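Local coordinates for dihydrodipicolinate synthase (Bacillus anthracis, PDB 1XKY), which probably catalyses the condensation of pyruvate with aspartate semialdehyde, an early step of lysine biosynthesis, within a TIM-barrel fold, at residues E66-Y71 with T104-D109. Sequence-based numbering, arbitrary orientation.
Sequences EKVALY and TEVGVD
On the outer layer of the TIM barrel, helix 64-78 packs against the loop joining helix 93-105 to strand 110-114: Val68 and Tyr71 meet Val106 and Val108. The evidence for purely apolar packing is three carbon-carbon approaches. Val106, the first residue beyond helix 93-105 to leave helical backbone angles, splits its two methyls between successive turns of the facing helix: CG1 lies 3.9 Å from CG1 of Val68, while CG2 lies 3.8 Å from CB of Tyr71. On the Val68 side, a chi1 of 173° sets CG1 opposite the backbone N and brings this branch to Val106. Gly107 then turns the chain between the two valines with a positive phi of 90°, and Val108 follows with its CB directed at helix 64-78. Of the CA atoms, those of Tyr71 and Val108 come closest across the contact, at 6.9 Å. The Tyr71 ring leads away from the loop, one face near its own helix backbone at Lys67 O, and its side chain also touches Leu99 and Ala103 of helix 93-105 and Ala86 of strand 84-87. Asp109, next in the loop, accepts a hydrogen bond from Val84 N through OD1 and forms a salt bridge with Lys80 NZ through OD2, tying the loop to the start of strand 84-87. CG1 of Val108 approaches the Tyr71 ring obliquely and reaches CB of Tyr71 at 3.9 Å.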
loop_
_atom_site.group_PDB
_atom_site.type_symbol
_atom_site.label_atom_id
_atom_site.label_comp_id
_atom_site.label_asym_id
_atom_site.label_seq_id
_atom_site.Cartn_x
_atom_site.Cartn_y
_atom_site.Cartn_z
ATOM N N GLU A 66 25.012 -23.563 14.659
ATOM C CA GLU A 66 24.230 -24.382 13.719
ATOM C C GLU A 66 24.465 -23.983 12.261
ATOM O O GLU A 66 24.662 -24.843 11.390
ATOM C CB GLU A 66 22.739 -24.296 14.061
ATOM C CG GLU A 66 22.360 -25.141 15.264
ATOM C CD GLU A 66 20.908 -25.004 15.673
ATOM O OE1 GLU A 66 20.358 -23.881 15.631
ATOM O OE2 GLU A 66 20.324 -26.033 16.063
ATOM N N LYS A 67 24.459 -22.676 12.009
ATOM C CA LYS A 67 24.703 -22.151 10.677
ATOM C C LYS A 67 26.046 -22.643 10.141
ATOM O O LYS A 67 26.102 -23.194 9.056
ATOM C CB LYS A 67 24.635 -20.621 10.670
ATOM C CG LYS A 67 23.235 -20.071 10.877
ATOM C CD LYS A 67 23.251 -18.555 10.975
ATOM C CE LYS A 67 21.861 -18.018 11.196
ATOM N NZ LYS A 67 21.859 -16.591 11.564
ATOM N N VAL A 68 27.107 -22.464 10.925
ATOM C CA VAL A 68 28.468 -22.824 10.508
ATOM C C VAL A 68 28.608 -24.338 10.282
ATOM O O VAL A 68 29.227 -24.756 9.314
ATOM C CB VAL A 68 29.542 -22.326 11.531
ATOM C CG1 VAL A 68 30.945 -22.853 11.163
ATOM C CG2 VAL A 68 29.539 -20.792 11.623
ATOM N N ALA A 69 28.026 -25.147 11.163
ATOM C CA ALA A 69 27.995 -26.604 10.963
ATOM C C ALA A 69 27.262 -26.975 9.665
ATOM O O ALA A 69 27.707 -27.848 8.906
ATOM C CB ALA A 69 27.343 -27.290 12.151
ATOM N N LEU A 70 26.137 -26.303 9.427
ATOM C CA LEU A 70 25.348 -26.501 8.220
ATOM C C LEU A 70 26.120 -26.113 6.961
ATOM O O LEU A 70 26.101 -26.859 5.972
ATOM C CB LEU A 70 24.028 -25.712 8.300
ATOM C CG LEU A 70 23.041 -25.902 7.142
ATOM C CD1 LEU A 70 22.578 -27.347 7.046
ATOM C CD2 LEU A 70 21.843 -24.958 7.299
ATOM N N TYR A 71 26.788 -24.955 6.989
ATOM C CA TYR A 71 27.615 -24.527 5.855
ATOM C C TYR A 71 28.684 -25.580 5.563
ATOM O O TYR A 71 28.888 -25.978 4.409
ATOM C CB TYR A 71 28.341 -23.195 6.111
ATOM C CG TYR A 71 27.489 -21.998 6.482
ATOM C CD1 TYR A 71 26.159 -21.871 6.059
ATOM C CD2 TYR A 71 28.035 -20.964 7.241
ATOM C CE1 TYR A 71 25.395 -20.755 6.423
ATOM C CE2 TYR A 71 27.287 -19.848 7.595
ATOM C CZ TYR A 71 25.972 -19.743 7.188
ATOM O OH TYR A 71 25.244 -18.624 7.563
ATOM N N THR A 104 33.497 -18.144 5.463
ATOM C CA THR A 104 34.666 -18.152 4.585
ATOM C C THR A 104 35.648 -19.251 5.019
ATOM O O THR A 104 36.200 -19.971 4.180
ATOM C CB THR A 104 35.381 -16.779 4.584
ATOM O OG1 THR A 104 34.497 -15.778 4.074
ATOM C CG2 THR A 104 36.650 -16.803 3.733
ATOM N N GLU A 105 35.836 -19.378 6.332
ATOM C CA GLU A 105 36.741 -20.367 6.911
ATOM C C GLU A 105 36.358 -21.822 6.638
ATOM O O GLU A 105 37.236 -22.681 6.579
ATOM C CB GLU A 105 36.842 -20.168 8.423
ATOM C CG GLU A 105 37.608 -18.936 8.857
ATOM C CD GLU A 105 37.411 -18.625 10.341
ATOM O OE1 GLU A 105 36.704 -19.394 11.032
ATOM O OE2 GLU A 105 37.967 -17.614 10.819
ATOM N N VAL A 106 35.065 -22.112 6.492
ATOM C CA VAL A 106 34.630 -23.485 6.185
ATOM C C VAL A 106 34.430 -23.764 4.694
ATOM O O VAL A 106 33.901 -24.814 4.334
ATOM C CB VAL A 106 33.360 -23.910 6.986
ATOM C CG1 VAL A 106 33.584 -23.718 8.473
ATOM C CG2 VAL A 106 32.107 -23.167 6.511
ATOM N N GLY A 107 34.837 -22.832 3.836
ATOM C CA GLY A 107 34.975 -23.105 2.407
ATOM C C GLY A 107 33.780 -22.866 1.504
ATOM O O GLY A 107 33.714 -23.428 0.402
ATOM N N VAL A 108 32.834 -22.033 1.935
ATOM C CA VAL A 108 31.726 -21.661 1.047
ATOM C C VAL A 108 32.299 -20.837 -0.118
ATOM O O VAL A 108 33.424 -20.337 -0.049
ATOM C CB VAL A 108 30.595 -20.875 1.769
ATOM C CG1 VAL A 108 30.053 -21.667 2.951
ATOM C CG2 VAL A 108 31.061 -19.476 2.206
ATOM N N ASP A 109 31.533 -20.707 -1.192
ATOM C CA ASP A 109 32.017 -20.046 -2.402
ATOM C C ASP A 109 31.618 -18.575 -2.504
ATOM O O ASP A 109 32.221 -17.815 -3.264
ATOM C CB ASP A 109 31.522 -20.817 -3.621
ATOM C CG ASP A 109 32.000 -22.253 -3.616
ATOM O OD1 ASP A 109 31.174 -23.157 -3.374
ATOM O OD2 ASP A 109 33.220 -22.470 -3.812
#